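Local atomic coordinates of C-glycoside 3-oxidase (Microbacterium trichothecenolyticum, PDB entry 7DVE), a protein that uses FAD to oxidise the C3 hydroxyl of the sugar in C-glycosides such as isoorientin and mangiferin, reducing oxygen to hydrogen peroxide. Residues L154-R159 with L496-A501; V268-D273 with Q279-S284; S459-D464 with L473-N478. One frame throughout, in Å; residues are numbered along the deposited sequence.

Interaction 1 of 3, residues L154-R159 with L496-A501; sequences LSEGER and LAVRGA
Glu156, whose CB packs against Val498 across the contact, meets the guanidinium of Arg159 at its edge, with the carboxylate carbon in the guanidinium plane. Arg159 grips it side-on, NE reaching Glu156 OE1 at 2.6 Å and NH2 reaching Glu156 OE2 at 2.7 Å. Both oxygens are approached on their syn sides, although Arg159 NE lies 34° out of the carboxylate plane, so the two flat groups are tilted rather than coplanar. This i to i+3 salt bridge runs along one side of helix 149-161, which packs against helix 490-510 within the fold of a GMC oxidoreductase.

The contact between the helices is small and apolar and has no hydrogen bond across it. Val498 supplies it from the second helix. Its CG1, anti to the backbone N (chi1 173°), reaches Glu156 CB at 4.0 Å, while CG2, anti to the carbonyl carbon, faces the backbone of Gly157. The Glu156 chain then bends at chi2 (-69°), carrying the carboxylate round to Arg159. An alanine here keeps the CB facing Val498 but removes the carboxylate, and the guanidinium of Arg159 is likely to turn more freely, although NH1 still pairs with Glu30.

Leu153 and Leu160 of helix 149-161 also touch Val498. On another side of helix 490-510, Ala497 and Ala501 lie on Tyr24, so the C-terminal helix touches a second helix, 19-31, on a neighbouring side. Arg499 turns away to salt bridges with Asp464 and Glu149.

The backbones come closest where there is no side chain on one partner: Gly157 CA and Val498 CA are 7.1 Å apart, and Gly157 N lies 4.4 Å from Val498 CG2.

Interaction 2 of 3, residues V268-D273 with Q279-S284; sequences VVVAAD and QLLWAS. With FAD (flavin-adenine dinucleotide), chain C.
The carbonyl oxygen of Leu280 is gripped twice by one residue, Ser284, whose OG donates to Leu280 O at 2.7 Å and whose backbone N does so at 3.0 Å. The two donors come from opposite faces of the carbonyl plane, the hydroxyl tilted 34° from it. Ser284 OG also bonds to Val240 N of strand 235-243, which ties the end of the helix to that strand. This is the far end of a strand-turn-helix unit of the Rossmann-like FAD-binding fold: strand 267-270 of the parallel sheet leads through a short turn into helix 276-283, which packs back on the strand.

Val270 carries the strand's side of that packing. Leu280 CD2 sits against both of its methyls, 3.7 Å from Val270 CG1 and 3.8 Å from Val270 CG2. Leu280 CG stands anti to its own backbone N (chi1 170°), which sends the branch out from the helix across the valine. Leu281 comes in from the side: its CD2 lies 4.1 Å from Val270 CG2, and the two side chains run past each other in opposite directions. Val15, Val240 and Leu473 extend this buried apolar cluster.

Beyond the strand the chain lines the cofactor. Asp273 caps Leu275 N through OD1 and forms a salt bridge to Arg276 through OD2, holding the carboxylate at the entry to the helix. Thr277 OG1 bonds to both Ala272 N and Asp273 O, pinning the turn from within. FAD lies close to this turn: Ala271 O is 3.5 Å from C5B of the ribose, Asp273 CB is 3.4 Å from pyrophosphate oxygen O1A, and Ala272 CB is 3.4 Å from adenine N7A.

Interaction 3 of 3, residues S459-D464 with L473-N478; sequences SVCSPD and LFVAGN. With FAD (flavin-adenine dinucleotide), chain C.
Cys461 and Val475 meet by turning one branch each into the space between their own backbone N and carbonyl carbon. Cys461 does so with SG (chi1 61°) and Val475 with CG2, and Cys461 SG packs on Val475 CG2 at 3.6 Å. Phe474, the next residue back along the strand, swings its ring to the same loop. Its CG lies anti to the carbonyl carbon (chi1 -67°), and the ring presents its edge to Asp464 O, 3.5 Å from both Phe474 CD2 and CE2 and in the ring plane. The carboxylate of Asp464 is occupied separately, by a salt bridge to Arg499.

At the other end of 473-478 the chain reaches FAD. Gly477 CA comes within 3.5 Å of phosphate oxygen O2P, where a CB would collide with that oxygen. Asn478 ND2 then donates a hydrogen bond of 2.8 Å to the ribityl hydroxyl O3'.

Strand 473-475 forms one edge of the parallel sheet of the Rossmann-like FAD-binding fold, beside 267-270. Loop 459-464 packs on it, while Phe474 is also covered by His503 and Ile504 of helix 490-510 and by Tyr24 of helix 19-31.

How the interactions relate
From the N terminus, residues 154-159 open interaction 1 first, and it closes last, when helix 490-510 returns to helix 149-161 after more than three hundred residues. Two short loops nest inside this long one, in series and without crossing. Interaction 2 closes over a few residues between strand 267-270 and helix 276-283, and interaction 3 follows as loop 459-464 folds onto strand 473-475. Interactions 2 and 3 join in the parallel sheet, where Val268 O and Val270 N probably bond to Phe474 N and O, respectively, and both touch FAD. Interactions 1 and 3 touch where Arg499 of the last helix packs on Pro463 of the loop. Interactions 1 and 2 do not touch.

Interaction 1 of 3, residues L154-R159 with L496-A501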
loop_
_atom_site.group_PDB
_atom_site.type_symbol
_atom_site.label_atom_id
_atom_site.label_comp_id
_atom_site.label_asym_id
_atom_site.label_seq_id
_atom_site.Cartn_x
_atom_site.Cartn_y
_atom_site.Cartn_z
ATOM N N LEU A 154 11.477 9.874 3.947
ATOM C CA LEU A 154 11.558 8.420 3.834
ATOM C C LEU A 154 12.146 7.805 5.108
ATOM O O LEU A 154 11.690 6.743 5.557
ATOM C CB LEU A 154 12.370 8.029 2.607
ATOM C CG LEU A 154 11.819 8.431 1.248
ATOM C CD1 LEU A 154 12.957 8.510 0.259
ATOM C CD2 LEU A 154 10.746 7.429 0.742
ATOM N N SER A 155 13.152 8.456 5.713
ATOM C CA SER A 155 13.648 7.998 7.015
ATOM C C SER A 155 12.537 7.988 8.057
ATOM O O SER A 155 12.375 7.008 8.793
ATOM C CB SER A 155 14.803 8.875 7.494
ATOM O OG SER A 155 15.947 8.683 6.685
ATOM N N GLU A 156 11.740 9.060 8.114
ATOM C CA GLU A 156 10.626 9.084 9.053
ATOM C C GLU A 156 9.613 7.966 8.771
ATOM O O GLU A 156 9.093 7.345 9.704
ATOM C CB GLU A 156 9.969 10.457 9.024
ATOM C CG GLU A 156 10.683 11.428 9.928
ATOM C CD GLU A 156 10.497 11.095 11.390
ATOM O OE1 GLU A 156 11.296 10.296 11.955
ATOM O OE2 GLU A 156 9.543 11.656 11.974
ATOM N N GLY A 157 9.333 7.675 7.498
ATOM C CA GLY A 157 8.413 6.583 7.193
ATOM C C GLY A 157 8.961 5.221 7.586
ATOM O O GLY A 157 8.217 4.354 8.064
ATOM N N GLU A 158 10.262 4.999 7.367
ATOM C CA GLU A 158 10.916 3.781 7.859
ATOM C C GLU A 158 10.832 3.670 9.380
ATOM O O GLU A 158 10.680 2.572 9.927
ATOM C CB GLU A 158 12.373 3.758 7.408
ATOM C CG GLU A 158 12.501 3.490 5.916
ATOM C CD GLU A 158 13.742 4.109 5.304
ATOM O OE1 GLU A 158 14.564 4.700 6.047
ATOM O OE2 GLU A 158 13.900 3.991 4.069
ATOM N N ARG A 159 10.911 4.798 10.085
ATOM C CA ARG A 159 10.687 4.755 11.532
ATOM C C ARG A 159 9.233 4.403 11.862
ATOM O O ARG A 159 8.960 3.626 12.786
ATOM C CB ARG A 159 11.071 6.086 12.154
ATOM C CG ARG A 159 10.528 6.316 13.542
ATOM C CD ARG A 159 11.006 7.652 14.076
ATOM N NE ARG A 159 10.132 8.764 13.695
ATOM C CZ ARG A 159 9.070 9.160 14.390
ATOM N NH1 ARG A 159 8.663 8.503 15.465
ATOM N NH2 ARG A 159 8.416 10.257 14.013
ATOM N N LEU A 496 5.001 10.895 2.299
ATOM C CA LEU A 496 4.231 12.088 1.946
ATOM C C LEU A 496 3.201 12.397 3.027
ATOM O O LEU A 496 2.987 13.570 3.374
ATOM C CB LEU A 496 3.576 11.924 0.579
ATOM C CG LEU A 496 4.537 11.465 -0.518
ATOM C CD1 LEU A 496 3.781 11.137 -1.791
ATOM C CD2 LEU A 496 5.571 12.547 -0.769
ATOM N N ALA A 497 2.624 11.351 3.636
ATOM C CA ALA A 497 1.732 11.556 4.778
ATOM C C ALA A 497 2.458 12.245 5.932
ATOM O O ALA A 497 1.866 13.069 6.642
ATOM C CB ALA A 497 1.145 10.217 5.232
ATOM N N VAL A 498 3.737 11.910 6.137
ATOM C CA VAL A 498 4.530 12.548 7.184
ATOM C C VAL A 498 4.599 14.050 6.951
ATOM O O VAL A 498 4.399 14.859 7.875
ATOM C CB VAL A 498 5.945 11.945 7.242
ATOM C CG1 VAL A 498 6.782 12.724 8.210
ATOM C CG2 VAL A 498 5.899 10.445 7.586
ATOM N N ARG A 499 4.907 14.449 5.714
ATOM C CA ARG A 499 4.930 15.890 5.430
ATOM C C ARG A 499 3.556 16.521 5.669
ATOM O O ARG A 499 3.442 17.586 6.288
ATOM C CB ARG A 499 5.400 16.181 4.005
ATOM C CG ARG A 499 5.714 17.666 3.849
ATOM C CD ARG A 499 6.050 18.106 2.450
ATOM N NE ARG A 499 5.668 19.502 2.312
ATOM C CZ ARG A 499 6.262 20.375 1.512
ATOM N NH1 ARG A 499 7.267 20.023 0.729
ATOM N NH2 ARG A 499 5.839 21.634 1.502
ATOM N N GLY A 500 2.497 15.864 5.206
ATOM C CA GLY A 500 1.165 16.440 5.374
ATOM C C GLY A 500 0.770 16.612 6.833
ATOM O O GLY A 500 0.241 17.655 7.229
ATOM N N ALA A 501 1.008 15.581 7.649
ATOM C CA ALA A 501 0.662 15.645 9.065
ATOM C C ALA A 501 1.521 16.657 9.813
ATOM O O ALA A 501 1.025 17.328 10.728
ATOM C CB ALA A 501 0.789 14.260 9.700
#

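Interaction 2 of 3, residues V268-D273 with Q279-S284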
loop_
_atom_site.group_PDB
_atom_site.type_symbol
_atom_site.label_atom_id
_atom_site.label_comp_id
_atom_site.label_asym_id
_atom_site.label_seq_id
_atom_site.Cartn_x
_atom_site.Cartn_y
_atom_site.Cartn_z
ATOM N N VAL A 268 -9.662 17.628 7.536
ATOM C CA VAL A 268 -10.158 16.338 7.072
ATOM C C VAL A 268 -9.069 15.696 6.232
ATOM O O VAL A 268 -8.593 16.296 5.264
ATOM C CB VAL A 268 -11.465 16.462 6.271
ATOM C CG1 VAL A 268 -11.904 15.078 5.749
ATOM C CG2 VAL A 268 -12.539 17.063 7.144
ATOM N N VAL A 269 -8.644 14.504 6.621
ATOM C CA VAL A 269 -7.639 13.750 5.892
ATOM C C VAL A 269 -8.347 12.524 5.352
ATOM O O VAL A 269 -8.955 11.768 6.121
ATOM C CB VAL A 269 -6.444 13.373 6.789
ATOM C CG1 VAL A 269 -5.323 12.692 5.977
ATOM C CG2 VAL A 269 -5.913 14.603 7.530
ATOM N N VAL A 270 -8.341 12.367 4.034
ATOM C CA VAL A 270 -8.943 11.203 3.394
ATOM C C VAL A 270 -7.803 10.298 2.954
ATOM O O VAL A 270 -7.012 10.652 2.075
ATOM C CB VAL A 270 -9.863 11.574 2.218
ATOM C CG1 VAL A 270 -10.486 10.323 1.649
ATOM C CG2 VAL A 270 -10.962 12.531 2.665
ATOM N N ALA A 271 -7.711 9.136 3.590
ATOM C CA ALA A 271 -6.716 8.125 3.281
ATOM C C ALA A 271 -7.477 6.824 3.053
ATOM O O ALA A 271 -7.371 5.857 3.812
ATOM C CB ALA A 271 -5.685 8.001 4.405
ATOM N N ALA A 272 -8.284 6.813 2.000
ATOM C CA ALA A 272 -9.232 5.734 1.771
ATOM C C ALA A 272 -8.794 4.784 0.658
ATOM O O ALA A 272 -9.621 4.023 0.152
ATOM C CB ALA A 272 -10.607 6.329 1.477
ATOM N N ASP A 273 -7.499 4.787 0.318
ATOM C CA ASP A 273 -6.834 4.078 -0.784
ATOM C C ASP A 273 -7.038 4.875 -2.061
ATOM O O ASP A 273 -7.839 5.815 -2.076
ATOM C CB ASP A 273 -7.260 2.586 -0.929
ATOM C CG ASP A 273 -8.640 2.357 -1.624
ATOM O OD1 ASP A 273 -9.056 3.063 -2.586
ATOM O OD2 ASP A 273 -9.327 1.400 -1.183
ATOM N N GLN A 279 -13.375 8.515 -4.893
ATOM C CA GLN A 279 -14.805 8.245 -4.732
ATOM C C GLN A 279 -15.449 9.199 -3.729
ATOM O O GLN A 279 -16.467 9.844 -4.029
ATOM C CB GLN A 279 -15.019 6.794 -4.298
ATOM C CG GLN A 279 -16.468 6.335 -4.335
ATOM C CD GLN A 279 -16.624 4.920 -3.835
ATOM O OE1 GLN A 279 -15.973 4.507 -2.863
ATOM N NE2 GLN A 279 -17.471 4.154 -4.505
ATOM N N LEU A 280 -14.871 9.285 -2.523
ATOM C CA LEU A 280 -15.442 10.134 -1.485
ATOM C C LEU A 280 -15.424 11.596 -1.904
ATOM O O LEU A 280 -16.404 12.320 -1.685
ATOM C CB LEU A 280 -14.687 9.931 -0.170
ATOM C CG LEU A 280 -14.994 10.915 0.956
ATOM C CD1 LEU A 280 -16.485 10.898 1.287
ATOM C CD2 LEU A 280 -14.150 10.583 2.183
ATOM N N LEU A 281 -14.327 12.046 -2.531
ATOM C CA LEU A 281 -14.263 13.446 -2.954
ATOM C C LEU A 281 -15.312 13.743 -4.028
ATOM O O LEU A 281 -15.975 14.782 -3.984
ATOM C CB LEU A 281 -12.854 13.806 -3.453
ATOM C CG LEU A 281 -11.606 13.732 -2.538
ATOM C CD1 LEU A 281 -10.559 14.783 -2.905
ATOM C CD2 LEU A 281 -11.950 13.812 -1.061
ATOM N N TRP A 282 -15.496 12.829 -4.984
ATOM C CA TRP A 282 -16.536 13.002 -6.005
ATOM C C TRP A 282 -17.920 13.064 -5.371
ATOM O O TRP A 282 -18.709 13.970 -5.660
ATOM C CB TRP A 282 -16.461 11.873 -7.036
ATOM C CG TRP A 282 -17.577 11.889 -8.058
ATOM C CD1 TRP A 282 -18.809 11.306 -7.946
ATOM C CD2 TRP A 282 -17.544 12.506 -9.348
ATOM N NE1 TRP A 282 -19.552 11.541 -9.080
ATOM C CE2 TRP A 282 -18.795 12.275 -9.955
ATOM C CE3 TRP A 282 -16.578 13.235 -10.045
ATOM C CZ2 TRP A 282 -19.105 12.747 -11.230
ATOM C CZ3 TRP A 282 -16.892 13.722 -11.313
ATOM C CH2 TRP A 282 -18.141 13.476 -11.888
ATOM N N ALA A 283 -18.222 12.115 -4.481
ATOM C CA ALA A 283 -19.498 12.132 -3.772
ATOM C C ALA A 283 -19.713 13.427 -2.995
ATOM O O ALA A 283 -20.861 13.846 -2.808
ATOM C CB ALA A 283 -19.590 10.938 -2.825
ATOM N N SER A 284 -18.641 14.076 -2.537
ATOM C CA SER A 284 -18.787 15.310 -1.772
ATOM C C SER A 284 -18.783 16.567 -2.641
ATOM O O SER A 284 -18.820 17.681 -2.098
ATOM C CB SER A 284 -17.679 15.418 -0.721
ATOM O OG SER A 284 -17.465 14.170 -0.090
HETATM P PA FAD C . -5.386 1.008 2.571
HETATM O O1A FAD C . -6.327 0.447 1.572
HETATM O O2A FAD C . -4.264 0.167 3.051
HETATM O O5B FAD C . -6.366 1.456 3.771
HETATM C C5B FAD C . -7.459 2.333 3.486
HETATM C C4B FAD C . -8.569 2.110 4.481
HETATM O O4B FAD C . -9.592 3.095 4.150
HETATM C C3B FAD C . -9.234 0.734 4.275
HETATM O O3B FAD C . -9.262 0.053 5.544
HETATM C C2B FAD C . -10.651 1.142 3.844
HETATM O O2B FAD C . -11.643 0.252 4.363
HETATM C C1B FAD C . -10.827 2.492 4.508
HETATM N N9A FAD C . -11.941 3.271 3.856
HETATM C C8A FAD C . -11.989 3.453 2.526
HETATM N N7A FAD C . -13.071 4.184 2.237
HETATM C C5A FAD C . -13.707 4.455 3.379
HETATM C C6A FAD C . -14.819 5.161 3.626
HETATM N N6A FAD C . -15.430 5.687 2.564
HETATM N N1A FAD C . -15.301 5.338 4.871
HETATM C C2A FAD C . -14.603 4.757 5.931
HETATM N N3A FAD C . -13.429 4.031 5.653
HETATM C C4A FAD C . -13.007 3.895 4.384
HETATM N N1 FAD C . 2.656 -2.700 -0.476
HETATM C C2 FAD C . 4.013 -2.449 -0.376
HETATM O O2 FAD C . 4.380 -1.280 -0.351
HETATM N N3 FAD C . 4.929 -3.513 -0.322
HETATM C C4 FAD C . 4.461 -4.846 -0.319
HETATM O O4 FAD C . 5.274 -5.773 -0.247
HETATM C C4X FAD C . 3.093 -5.079 -0.420
HETATM N N5 FAD C . 2.579 -6.333 -0.481
HETATM C C5X FAD C . 1.228 -6.512 -0.439
HETATM C C6 FAD C . 0.673 -7.804 -0.358
HETATM C C7 FAD C . -0.697 -8.015 -0.256
HETATM C C7M FAD C . -1.274 -9.450 -0.159
HETATM C C8 FAD C . -1.556 -6.914 -0.242
HETATM C C8M FAD C . -3.077 -7.133 -0.134
HETATM C C9 FAD C . -1.016 -5.623 -0.331
HETATM C C9A FAD C . 0.371 -5.411 -0.437
HETATM N N10 FAD C . 0.894 -4.168 -0.542
HETATM C C10 FAD C . 2.217 -3.993 -0.491
HETATM C "C1'" FAD C . 0.054 -2.945 -0.683
HETATM C "C2'" FAD C . -0.206 -2.176 0.619
HETATM O "O2'" FAD C . -1.034 -2.989 1.467
HETATM C "C3'" FAD C . -0.862 -0.789 0.312
HETATM O "O3'" FAD C . 0.019 -0.003 -0.502
HETATM C "C4'" FAD C . -1.090 0.015 1.593
HETATM O "O4'" FAD C . -1.910 -0.729 2.482
HETATM C "C5'" FAD C . -1.795 1.360 1.268
HETATM O "O5'" FAD C . -2.208 2.016 2.484
HETATM P P FAD C . -3.412 3.095 2.558
HETATM O O1P FAD C . -3.782 3.426 3.961
HETATM O O2P FAD C . -3.013 4.181 1.637
HETATM O O3P FAD C . -4.766 2.387 2.025
#

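Interaction 3 of 3, residues S459-D464 with L473-N478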
loop_
_atom_site.group_PDB
_atom_site.type_symbol
_atom_site.label_atom_id
_atom_site.label_comp_id
_atom_site.label_asym_id
_atom_site.label_seq_id
_atom_site.Cartn_x
_atom_site.Cartn_y
_atom_site.Cartn_z
ATOM N N SER A 459 -2.702 18.270 -11.069
ATOM C CA SER A 459 -2.523 17.646 -9.761
ATOM C C SER A 459 -3.765 17.889 -8.915
ATOM O O SER A 459 -4.500 18.853 -9.126
ATOM C CB SER A 459 -1.274 18.189 -9.020
ATOM O OG SER A 459 -1.303 19.614 -8.871
ATOM N N VAL A 460 -3.973 17.026 -7.923
ATOM C CA VAL A 460 -5.081 17.173 -6.981
ATOM C C VAL A 460 -4.650 17.906 -5.703
ATOM O O VAL A 460 -5.457 18.595 -5.069
ATOM C CB VAL A 460 -5.698 15.794 -6.666
ATOM C CG1 VAL A 460 -6.656 15.868 -5.504
ATOM C CG2 VAL A 460 -6.448 15.279 -7.894
ATOM N N CYS A 461 -3.379 17.814 -5.316
ATOM C CA CYS A 461 -2.994 18.409 -4.044
ATOM C C CYS A 461 -1.612 19.040 -4.134
ATOM O O CYS A 461 -0.858 18.830 -5.087
ATOM C CB CYS A 461 -3.040 17.377 -2.902
ATOM S SG CYS A 461 -1.922 15.983 -3.120
ATOM N N SER A 462 -1.300 19.824 -3.111
ATOM C CA SER A 462 -0.032 20.519 -2.972
ATOM C C SER A 462 1.020 19.576 -2.395
ATOM O O SER A 462 0.707 18.460 -1.971
ATOM C CB SER A 462 -0.228 21.724 -2.060
ATOM O OG SER A 462 -0.372 21.262 -0.732
ATOM N N PRO A 463 2.295 19.986 -2.363
ATOM C CA PRO A 463 3.305 19.128 -1.734
ATOM C C PRO A 463 3.019 18.869 -0.272
ATOM O O PRO A 463 3.569 17.917 0.298
ATOM C CB PRO A 463 4.609 19.911 -1.937
ATOM C CG PRO A 463 4.327 20.783 -3.122
ATOM C CD PRO A 463 2.911 21.199 -2.929
ATOM N N ASP A 464 2.156 19.664 0.353
ATOM C CA ASP A 464 1.718 19.331 1.693
ATOM C C ASP A 464 0.460 18.465 1.691
ATOM O O ASP A 464 -0.218 18.377 2.722
ATOM C CB ASP A 464 1.488 20.597 2.495
ATOM C CG ASP A 464 2.805 21.226 2.919
ATOM O OD1 ASP A 464 3.278 20.925 4.040
ATOM O OD2 ASP A 464 3.343 22.059 2.168
ATOM N N LEU A 473 -8.742 20.235 3.445
ATOM C CA LEU A 473 -8.919 18.853 3.020
ATOM C C LEU A 473 -7.570 18.307 2.577
ATOM O O LEU A 473 -6.851 18.954 1.812
ATOM C CB LEU A 473 -9.942 18.751 1.884
ATOM C CG LEU A 473 -10.047 17.393 1.189
ATOM C CD1 LEU A 473 -10.447 16.302 2.182
ATOM C CD2 LEU A 473 -11.028 17.474 0.018
ATOM N N PHE A 474 -7.229 17.115 3.067
ATOM C CA PHE A 474 -5.950 16.478 2.783
ATOM C C PHE A 474 -6.197 15.093 2.220
ATOM O O PHE A 474 -7.207 14.458 2.524
ATOM C CB PHE A 474 -5.060 16.385 4.054
ATOM C CG PHE A 474 -4.604 17.725 4.565
ATOM C CD1 PHE A 474 -5.448 18.510 5.340
ATOM C CD2 PHE A 474 -3.332 18.206 4.267
ATOM C CE1 PHE A 474 -5.037 19.753 5.802
ATOM C CE2 PHE A 474 -2.919 19.439 4.727
ATOM C CZ PHE A 474 -3.775 20.216 5.491
ATOM N N VAL A 475 -5.255 14.619 1.414
ATOM C CA VAL A 475 -5.321 13.273 0.861
ATOM C C VAL A 475 -4.029 12.545 1.213
ATOM O O VAL A 475 -3.000 13.156 1.501
ATOM C CB VAL A 475 -5.567 13.284 -0.665
ATOM C CG1 VAL A 475 -6.998 13.746 -0.958
ATOM C CG2 VAL A 475 -4.565 14.198 -1.364
ATOM N N ALA A 476 -4.091 11.220 1.201
ATOM C CA ALA A 476 -2.994 10.416 1.719
ATOM C C ALA A 476 -3.057 9.031 1.108
ATOM O O ALA A 476 -4.135 8.454 1.004
ATOM C CB ALA A 476 -3.062 10.307 3.246
ATOM N N GLY A 477 -1.900 8.510 0.724
ATOM C CA GLY A 477 -1.693 7.151 0.303
ATOM C C GLY A 477 -0.955 7.110 -1.006
ATOM O O GLY A 477 -0.432 8.120 -1.486
ATOM N N ASN A 478 -0.933 5.914 -1.606
ATOM C CA ASN A 478 -0.285 5.711 -2.891
ATOM C C ASN A 478 -0.875 6.619 -3.965
ATOM O O ASN A 478 -0.167 7.001 -4.900
ATOM C CB ASN A 478 -0.411 4.241 -3.286
ATOM C CG ASN A 478 -0.019 3.306 -2.139
ATOM O OD1 ASN A 478 0.858 3.628 -1.338
ATOM N ND2 ASN A 478 -0.686 2.175 -2.037
HETATM P PA FAD C . -5.386 1.008 2.571
HETATM O O1A FAD C . -6.327 0.447 1.572
HETATM O O2A FAD C . -4.264 0.167 3.051
HETATM O O5B FAD C . -6.366 1.456 3.771
HETATM C C5B FAD C . -7.459 2.333 3.486
HETATM C C4B FAD C . -8.569 2.110 4.481
HETATM O O4B FAD C . -9.592 3.095 4.150
HETATM C C3B FAD C . -9.234 0.734 4.275
HETATM O O3B FAD C . -9.262 0.053 5.544
HETATM C C2B FAD C . -10.651 1.142 3.844
HETATM O O2B FAD C . -11.643 0.252 4.363
HETATM C C1B FAD C . -10.827 2.492 4.508
HETATM N N9A FAD C . -11.941 3.271 3.856
HETATM C C8A FAD C . -11.989 3.453 2.526
HETATM N N7A FAD C . -13.071 4.184 2.237
HETATM C C5A FAD C . -13.707 4.455 3.379
HETATM C C6A FAD C . -14.819 5.161 3.626
HETATM N N6A FAD C . -15.430 5.687 2.564
HETATM N N1A FAD C . -15.301 5.338 4.871
HETATM C C2A FAD C . -14.603 4.757 5.931
HETATM N N3A FAD C . -13.429 4.031 5.653
HETATM C C4A FAD C . -13.007 3.895 4.384
HETATM N N1 FAD C . 2.656 -2.700 -0.476
HETATM C C2 FAD C . 4.013 -2.449 -0.376
HETATM O O2 FAD C . 4.380 -1.280 -0.351
HETATM N N3 FAD C . 4.929 -3.513 -0.322
HETATM C C4 FAD C . 4.461 -4.846 -0.319
HETATM O O4 FAD C . 5.274 -5.773 -0.247
HETATM C C4X FAD C . 3.093 -5.079 -0.420
HETATM N N5 FAD C . 2.579 -6.333 -0.481
HETATM C C5X FAD C . 1.228 -6.512 -0.439
HETATM C C6 FAD C . 0.673 -7.804 -0.358
HETATM C C7 FAD C . -0.697 -8.015 -0.256
HETATM C C7M FAD C . -1.274 -9.450 -0.159
HETATM C C8 FAD C . -1.556 -6.914 -0.242
HETATM C C8M FAD C . -3.077 -7.133 -0.134
HETATM C C9 FAD C . -1.016 -5.623 -0.331
HETATM C C9A FAD C . 0.371 -5.411 -0.437
HETATM N N10 FAD C . 0.894 -4.168 -0.542
HETATM C C10 FAD C . 2.217 -3.993 -0.491
HETATM C "C1'" FAD C . 0.054 -2.945 -0.683
HETATM C "C2'" FAD C . -0.206 -2.176 0.619
HETATM O "O2'" FAD C . -1.034 -2.989 1.467
HETATM C "C3'" FAD C . -0.862 -0.789 0.312
HETATM O "O3'" FAD C . 0.019 -0.003 -0.502
HETATM C "C4'" FAD C . -1.090 0.015 1.593
HETATM O "O4'" FAD C . -1.910 -0.729 2.482
HETATM C "C5'" FAD C . -1.795 1.360 1.268
HETATM O "O5'" FAD C . -2.208 2.016 2.484
HETATM P P FAD C . -3.412 3.095 2.558
HETATM O O1P FAD C . -3.782 3.426 3.961
HETATM O O2P FAD C . -3.013 4.181 1.637
HETATM O O3P FAD C . -4.766 2.387 2.025
#